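PDB 6IBU: Crh-like protein 5 from Neosartorya fumigata, which cuts chitin and transfers it to 1,6-beta-glucan or to other chitin chains, cross-linking polysaccharides in the fungal cell wall and septa. Local coordinates for residues A[11-16]-A[229-234]; A[5-10]-A[93-98]; A[15-20]-A[64-69]. All blocks are in the same frame, centred on the assembly; numbering follows the deposited sequence.

Contact 1: A[11-16]-A[229-234]; sequences CPPNKG and SYTYSD
N14 and Y230 grip each other by two backbone hydrogen bonds. N14 N gives to Y230 O at 2.8 Å, and Y230 N gives to N14 O at 2.9 Å. S229 CA adds a C-H...O contact to N14 O at 3.1 Å. N14 and Y230 are thus a hydrogen-bonded antiparallel pair. K15 and S229 follow as a non-hydrogen-bonded pair. Beyond P13 the backbones part, and water takes over. One water links C11 O to Y232 N, and a second links C11 N to Y232 O.

A third water joins side chains. It gives to N14 OD1 and accepts from Y232 OH, 2.6 Å away. With CG anti to the carbonyl carbon (chi1 -64°), the N14 amide stands beside its own backbone N and sets OD1 at the edge of the Y232 ring. There OD1 is 3.4 Å from Y232 CE1, with the amide nearly perpendicular to the ring (83°). The other end of the amide, ND2, donates to D94.

Packing lies further out. The P13 ring runs beside the T231 side chain, and P13 CG comes 3.5 Å from T231 OG1. At the other end G16 CA sits 3.8 Å from Y230 CE2, on an oblique line to the ring.

C11 is tied to C4 by a disulfide. Strand 14-15 is an edge of a small three-stranded antiparallel sheet, with 229-232 in the middle and 242-243 on its far side. I242 of that last strand packs on both Y230 and Y232, while P6 and T177 from loops also touch Y232.

Contact 2: A[5-10]-A[93-98]; sequences NPLEKT and SDDLDE
N5 and D95 bring two loops together, with their CA atoms 5.1 Å apart; residues 93-96 form a type I beta turn, closed by L96 N to S93 O. The turn begins the link between strands 85-93 and 98-105 of the GH16 beta-jelly-roll sandwich. E98, the nucleophile by similarity, opens the second strand. Both loops carry an Asx turn, one built on N5 and one on D95.

Across the contact the touching is by van der Waals packing. The L7 side chain crosses that of D95 at a slant. Its CD1 and CG both rest on D95 CB, CD1 at 3.5 Å, while CD2 lies nearer the carboxylate, 3.9 Å from D95 OD2. P6 meets the turn through its ring: P6 CD is 3.6 Å from D94 O and also packs against D94 CB. N5 OD1 lies 3.8 Å from D95 CA, its amide turned 55° from the D95 carboxylate.

The N5 amide also bonds within its own loop. With CG anti to the backbone N (chi1 -166°), OD1 swings back to accept from L7 N at 2.9 Å. The backbone N5 O accepts from both E8 N and K9 N. These bonds are consistent with a loop held in shape where P6 and L7 meet the turn.

D94 OD1 is hydrogen-bonded to Y67 OH. The D97 carboxylate is held by K118, Q176 and T177. T177 OG1 is also hydrogen-bonded to D95 OD1.

Within the turn, D95 OD1 is gripped from opposite faces of its carboxylate plane. S93 OG donates from one face, 2.6 Å from D95 OD1. From the other face D97 N donates to D95 OD1 at 3.2 Å.

Contact 3: A[15-20]-A[64-69]; sequences KGLAAS and TDFYFF
Two backbone hydrogen bonds flank G16 and join it to Y67 as a single beta bridge. Y67 N donates to K15 O at 2.9 Å. L17 N donates to Y67 O at 3.0 Å. Weaker C-H...O contacts back them up: F66 CA points to K15 O, and G16 CA points to Y67 O. K15 O also lies at the edge of the Y67 ring, 3.3 Å from CD1.

The apolar contact is L17 on F66. F66 CG lies between the backbone N and the carbonyl carbon (chi1 51°), which turns the ring beside L17. The two side chains run in the same direction. L17 CD1 makes a CH-pi contact over the ring face, 4.2 Å from the F66 centroid and only 7° off the ring normal. L17 CB approaches F66 CD1 at 3.6 Å. The opposite face is covered by T64 CB, so the ring is held between two aliphatic groups. T64 OG1 also donates to F66 O, at 2.8 Å, which ties that carbonyl to the start of its own segment.

The first part of the K15 side chain passes D65 O, with K15 CB at 4.0 Å. Its end leads off, and no salt bridge to D65 forms.

The contact sets the end of strand 14-15 and the loop after it against the connection between strands 61-64 and 71-78, which passes from one sheet of the beta sandwich to the other. I221 of strand 212-223 packs on L17, F66 and F68.

In the fold
Near the N terminus, contact 2 ties loop 5-10 to the turn 93-98. The C4-C11 disulfide brackets this loop; the chain then enters 11-16, which contact 1 pairs with 229-234, closing a loop of 212 residues. Contact 3 starts from the same stretch, sharing K15 and G16 with contact 1, and closes a much shorter loop at 64-69. Contact 3 nests inside the loop of contact 2; contacts 1 and 2 cross. D94 is common ground for all three. Contacts 2 and 3 join the N-terminal part to loops of the sandwich, while contact 1 pairs it with strand 229-232 near the C terminus.

Contact 1: A[11-16]-A[229-234]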
# COMPACT_ATOMS: atom_id res chain seq x y z
N CYS A 11 2.12 -3.03 -22.97
CA CYS A 11 3.16 -3.29 -21.95
C CYS A 11 3.35 -4.81 -21.83
O CYS A 11 2.46 -5.58 -22.16
CB CYS A 11 2.83 -2.64 -20.60
SG CYS A 11 3.00 -0.83 -20.57
N PRO A 12 4.53 -5.28 -21.37
CA PRO A 12 4.71 -6.70 -21.07
C PRO A 12 3.80 -7.14 -19.92
O PRO A 12 3.40 -6.31 -19.10
CB PRO A 12 6.18 -6.83 -20.65
CG PRO A 12 6.82 -5.52 -21.05
CD PRO A 12 5.72 -4.48 -21.06
N PRO A 13 3.40 -8.43 -19.84
CA PRO A 13 2.56 -8.92 -18.75
C PRO A 13 3.10 -8.69 -17.33
O PRO A 13 4.29 -8.76 -17.16
CB PRO A 13 2.54 -10.44 -18.95
CG PRO A 13 2.79 -10.63 -20.42
CD PRO A 13 3.64 -9.46 -20.86
N ASN A 14 2.21 -8.49 -16.35
CA ASN A 14 2.57 -8.46 -14.91
C ASN A 14 2.81 -9.91 -14.47
O ASN A 14 1.99 -10.75 -14.81
CB ASN A 14 1.47 -7.86 -14.04
CG ASN A 14 1.18 -6.39 -14.32
OD1 ASN A 14 0.02 -5.99 -14.35
ND2 ASN A 14 2.21 -5.58 -14.47
N LYS A 15 3.91 -10.18 -13.76
CA LYS A 15 4.12 -11.47 -13.08
C LYS A 15 2.98 -11.66 -12.08
O LYS A 15 2.70 -10.72 -11.32
CB LYS A 15 5.47 -11.50 -12.38
CG LYS A 15 5.77 -12.77 -11.61
CD LYS A 15 7.23 -12.84 -11.15
CE LYS A 15 7.63 -14.20 -10.62
NZ LYS A 15 7.96 -15.15 -11.71
N GLY A 16 2.37 -12.85 -12.08
CA GLY A 16 1.18 -13.15 -11.27
C GLY A 16 1.54 -13.96 -10.04
O GLY A 16 2.56 -14.65 -10.07
N SER A 229 0.61 -14.97 -14.84
CA SER A 229 0.78 -13.58 -15.34
C SER A 229 -0.56 -12.96 -15.77
O SER A 229 -1.54 -13.67 -15.97
CB SER A 229 1.76 -13.55 -16.46
OG SER A 229 1.13 -13.95 -17.67
N TYR A 230 -0.56 -11.64 -15.89
CA TYR A 230 -1.73 -10.83 -16.30
C TYR A 230 -1.30 -9.94 -17.46
O TYR A 230 -0.23 -9.35 -17.39
CB TYR A 230 -2.25 -9.96 -15.17
CG TYR A 230 -2.64 -10.72 -13.93
CD1 TYR A 230 -3.78 -11.50 -13.89
CD2 TYR A 230 -1.84 -10.67 -12.80
CE1 TYR A 230 -4.12 -12.18 -12.75
CE2 TYR A 230 -2.17 -11.34 -11.64
CZ TYR A 230 -3.32 -12.09 -11.62
OH TYR A 230 -3.64 -12.76 -10.48
N THR A 231 -2.15 -9.84 -18.46
CA THR A 231 -1.93 -9.00 -19.66
C THR A 231 -3.09 -8.01 -19.75
O THR A 231 -4.22 -8.45 -19.64
CB THR A 231 -1.85 -9.87 -20.92
OG1 THR A 231 -0.72 -10.72 -20.78
CG2 THR A 231 -1.76 -9.05 -22.20
N TYR A 232 -2.80 -6.73 -19.95
CA TYR A 232 -3.83 -5.72 -20.29
C TYR A 232 -4.08 -5.82 -21.80
O TYR A 232 -3.20 -5.44 -22.57
CB TYR A 232 -3.34 -4.32 -19.92
CG TYR A 232 -3.22 -3.99 -18.46
CD1 TYR A 232 -2.27 -4.57 -17.64
CD2 TYR A 232 -4.02 -3.00 -17.91
CE1 TYR A 232 -2.13 -4.21 -16.31
CE2 TYR A 232 -3.89 -2.61 -16.58
CZ TYR A 232 -2.94 -3.22 -15.78
OH TYR A 232 -2.78 -2.85 -14.48
N SER A 233 -5.20 -6.39 -22.21
CA SER A 233 -5.50 -6.68 -23.64
C SER A 233 -5.91 -5.41 -24.39
O SER A 233 -5.90 -5.45 -25.63
CB SER A 233 -6.53 -7.78 -23.80
OG SER A 233 -7.81 -7.32 -23.44
N ASP A 234 -6.22 -4.30 -23.72
CA ASP A 234 -6.62 -3.06 -24.44
C ASP A 234 -6.28 -1.83 -23.59
O ASP A 234 -5.47 -1.97 -22.66
CB ASP A 234 -8.09 -3.14 -24.85
CG ASP A 234 -9.00 -3.31 -23.64
OD1 ASP A 234 -8.78 -2.55 -22.68
OD2 ASP A 234 -9.86 -4.24 -23.66
O HOH W 1 0.08 -5.97 -20.16
O HOH W 2 -0.62 -3.78 -22.63
O HOH W 3 -1.00 -3.85 -12.87

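Contact 2: A[5-10]-A[93-98]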
# COMPACT_ATOMS: atom_id res chain seq x y z
N ASN A 5 2.82 2.11 -18.46
CA ASN A 5 1.37 2.39 -18.23
C ASN A 5 0.53 1.77 -19.35
O ASN A 5 0.60 2.20 -20.48
CB ASN A 5 1.08 3.89 -18.13
CG ASN A 5 -0.29 4.20 -17.56
OD1 ASN A 5 -1.27 3.53 -17.88
ND2 ASN A 5 -0.36 5.19 -16.68
N PRO A 6 -0.25 0.71 -19.08
CA PRO A 6 -1.06 0.07 -20.12
C PRO A 6 -2.22 0.90 -20.68
O PRO A 6 -2.78 0.53 -21.67
CB PRO A 6 -1.61 -1.17 -19.41
CG PRO A 6 -0.62 -1.43 -18.29
CD PRO A 6 -0.27 -0.04 -17.81
N LEU A 7 -2.58 2.01 -20.03
CA LEU A 7 -3.55 2.98 -20.58
C LEU A 7 -2.93 3.70 -21.78
O LEU A 7 -3.70 4.19 -22.60
CB LEU A 7 -3.92 4.00 -19.49
CG LEU A 7 -4.57 3.42 -18.23
CD1 LEU A 7 -4.55 4.46 -17.12
CD2 LEU A 7 -6.00 2.95 -18.49
N GLU A 8 -1.61 3.81 -21.85
CA GLU A 8 -0.90 4.63 -22.87
C GLU A 8 -0.22 3.74 -23.91
O GLU A 8 -0.13 4.16 -25.06
CB GLU A 8 0.08 5.58 -22.17
CG GLU A 8 -0.53 6.32 -21.00
CD GLU A 8 -1.66 7.28 -21.33
OE1 GLU A 8 -2.74 6.82 -21.79
OE2 GLU A 8 -1.47 8.50 -21.11
N LYS A 9 0.27 2.55 -23.53
CA LYS A 9 1.08 1.69 -24.44
C LYS A 9 0.66 0.22 -24.27
O LYS A 9 0.01 -0.12 -23.27
CB LYS A 9 2.58 1.82 -24.14
N THR A 10 1.07 -0.63 -25.22
CA THR A 10 1.14 -2.09 -25.01
C THR A 10 2.34 -2.35 -24.10
O THR A 10 3.43 -1.84 -24.41
CB THR A 10 1.25 -2.84 -26.34
OG1 THR A 10 0.33 -2.24 -27.25
CG2 THR A 10 0.97 -4.33 -26.19
N SER A 93 -1.46 -0.74 -9.06
CA SER A 93 -1.41 -1.34 -10.41
C SER A 93 -0.47 -0.53 -11.30
O SER A 93 -0.14 0.62 -10.97
CB SER A 93 -2.78 -1.43 -10.99
OG SER A 93 -3.09 -0.27 -11.74
N ASP A 94 -0.10 -1.12 -12.43
CA ASP A 94 0.69 -0.47 -13.50
C ASP A 94 -0.11 0.66 -14.17
O ASP A 94 0.60 1.55 -14.69
CB ASP A 94 1.24 -1.55 -14.44
CG ASP A 94 2.42 -2.32 -13.86
OD1 ASP A 94 2.75 -2.11 -12.67
OD2 ASP A 94 2.98 -3.15 -14.60
N ASP A 95 -1.46 0.74 -14.11
CA ASP A 95 -2.21 1.93 -14.62
C ASP A 95 -2.52 2.90 -13.48
O ASP A 95 -3.18 3.89 -13.67
CB ASP A 95 -3.47 1.63 -15.46
CG ASP A 95 -4.65 1.00 -14.74
OD1 ASP A 95 -4.62 0.88 -13.51
OD2 ASP A 95 -5.60 0.62 -15.45
N LEU A 96 -1.90 2.67 -12.33
CA LEU A 96 -1.98 3.57 -11.16
C LEU A 96 -3.39 3.52 -10.55
O LEU A 96 -3.75 4.47 -9.93
CB LEU A 96 -1.57 4.99 -11.55
CG LEU A 96 -0.13 5.06 -12.05
CD1 LEU A 96 0.25 6.50 -12.39
CD2 LEU A 96 0.81 4.48 -10.98
N ASP A 97 -4.12 2.42 -10.70
CA ASP A 97 -5.18 2.08 -9.73
C ASP A 97 -4.47 1.88 -8.40
O ASP A 97 -3.31 1.44 -8.38
CB ASP A 97 -5.95 0.82 -10.10
CG ASP A 97 -6.98 1.01 -11.20
OD1 ASP A 97 -7.38 2.17 -11.46
OD2 ASP A 97 -7.38 -0.01 -11.82
N GLU A 98 -5.11 2.23 -7.30
CA GLU A 98 -4.37 2.25 -6.04
C GLU A 98 -5.32 2.26 -4.86
O GLU A 98 -6.30 2.97 -4.91
CB GLU A 98 -3.50 3.49 -6.01
CG GLU A 98 -2.26 3.29 -5.19
CD GLU A 98 -2.20 4.22 -4.00
OE1 GLU A 98 -1.16 4.91 -3.85
OE2 GLU A 98 -3.19 4.28 -3.22

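Contact 3: A[15-20]-A[64-69]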
# COMPACT_ATOMS: atom_id res chain seq x y z
N LYS A 15 3.91 -10.18 -13.76
CA LYS A 15 4.12 -11.47 -13.08
C LYS A 15 2.98 -11.66 -12.08
O LYS A 15 2.70 -10.72 -11.32
CB LYS A 15 5.47 -11.50 -12.38
CG LYS A 15 5.77 -12.77 -11.61
CD LYS A 15 7.23 -12.84 -11.15
CE LYS A 15 7.63 -14.20 -10.62
NZ LYS A 15 7.96 -15.15 -11.71
N GLY A 16 2.37 -12.85 -12.08
CA GLY A 16 1.18 -13.15 -11.27
C GLY A 16 1.54 -13.96 -10.04
O GLY A 16 2.56 -14.65 -10.07
N LEU A 17 0.74 -13.86 -8.99
CA LEU A 17 0.80 -14.80 -7.86
C LEU A 17 0.00 -16.03 -8.30
O LEU A 17 -1.26 -15.96 -8.33
CB LEU A 17 0.21 -14.11 -6.64
CG LEU A 17 -0.02 -14.99 -5.42
CD1 LEU A 17 1.30 -15.56 -4.94
CD2 LEU A 17 -0.68 -14.21 -4.31
N ALA A 18 0.69 -17.10 -8.70
CA ALA A 18 0.06 -18.33 -9.22
C ALA A 18 -0.35 -19.22 -8.04
O ALA A 18 -0.03 -20.41 -8.02
CB ALA A 18 1.00 -19.02 -10.19
N ALA A 19 -1.05 -18.62 -7.09
CA ALA A 19 -1.54 -19.30 -5.87
C ALA A 19 -2.78 -18.56 -5.38
O ALA A 19 -2.96 -17.39 -5.72
CB ALA A 19 -0.46 -19.34 -4.83
N SER A 20 -3.62 -19.23 -4.60
CA SER A 20 -4.82 -18.58 -4.03
C SER A 20 -4.42 -17.83 -2.75
O SER A 20 -5.10 -16.86 -2.41
CB SER A 20 -5.94 -19.56 -3.83
OG SER A 20 -5.73 -20.34 -2.67
N THR A 64 6.07 -6.60 -3.54
CA THR A 64 5.89 -8.00 -3.97
C THR A 64 6.39 -8.10 -5.41
O THR A 64 6.16 -7.18 -6.19
CB THR A 64 4.45 -8.48 -3.81
OG1 THR A 64 3.54 -7.61 -4.49
CG2 THR A 64 4.04 -8.60 -2.36
N ASP A 65 7.08 -9.18 -5.73
CA ASP A 65 7.50 -9.51 -7.12
C ASP A 65 6.24 -9.72 -7.97
O ASP A 65 6.24 -9.31 -9.12
CB ASP A 65 8.36 -10.78 -7.17
CG ASP A 65 9.76 -10.62 -6.63
OD1 ASP A 65 10.23 -9.47 -6.47
OD2 ASP A 65 10.37 -11.67 -6.36
N PHE A 66 5.19 -10.28 -7.37
CA PHE A 66 3.94 -10.69 -8.04
C PHE A 66 2.87 -9.60 -7.88
O PHE A 66 2.97 -8.73 -7.00
CB PHE A 66 3.41 -11.98 -7.42
CG PHE A 66 3.32 -11.93 -5.92
CD1 PHE A 66 2.20 -11.40 -5.29
CD2 PHE A 66 4.37 -12.37 -5.13
CE1 PHE A 66 2.11 -11.37 -3.91
CE2 PHE A 66 4.28 -12.32 -3.74
CZ PHE A 66 3.14 -11.84 -3.14
N TYR A 67 1.87 -9.69 -8.76
CA TYR A 67 0.60 -8.94 -8.72
C TYR A 67 -0.50 -9.94 -8.42
O TYR A 67 -0.35 -11.09 -8.79
CB TYR A 67 0.29 -8.27 -10.06
CG TYR A 67 1.23 -7.16 -10.43
CD1 TYR A 67 2.55 -7.44 -10.78
CD2 TYR A 67 0.81 -5.84 -10.50
CE1 TYR A 67 3.43 -6.43 -11.14
CE2 TYR A 67 1.68 -4.83 -10.86
CZ TYR A 67 2.99 -5.13 -11.18
OH TYR A 67 3.85 -4.13 -11.54
N PHE A 68 -1.56 -9.52 -7.74
CA PHE A 68 -2.78 -10.32 -7.54
C PHE A 68 -3.95 -9.52 -8.12
O PHE A 68 -3.85 -8.30 -8.26
CB PHE A 68 -2.90 -10.72 -6.08
CG PHE A 68 -3.28 -9.64 -5.11
CD1 PHE A 68 -2.35 -8.72 -4.69
CD2 PHE A 68 -4.54 -9.63 -4.53
CE1 PHE A 68 -2.71 -7.74 -3.77
CE2 PHE A 68 -4.89 -8.65 -3.63
CZ PHE A 68 -3.98 -7.71 -3.24
N PHE A 69 -5.00 -10.22 -8.53
CA PHE A 69 -6.15 -9.66 -9.28
C PHE A 69 -7.41 -9.97 -8.50
O PHE A 69 -7.98 -11.05 -8.69
CB PHE A 69 -6.20 -10.25 -10.68
CG PHE A 69 -7.19 -9.59 -11.61
CD1 PHE A 69 -7.49 -8.24 -11.49
CD2 PHE A 69 -7.78 -10.31 -12.63
CE1 PHE A 69 -8.36 -7.63 -12.37
CE2 PHE A 69 -8.65 -9.70 -13.52
CZ PHE A 69 -8.93 -8.37 -13.39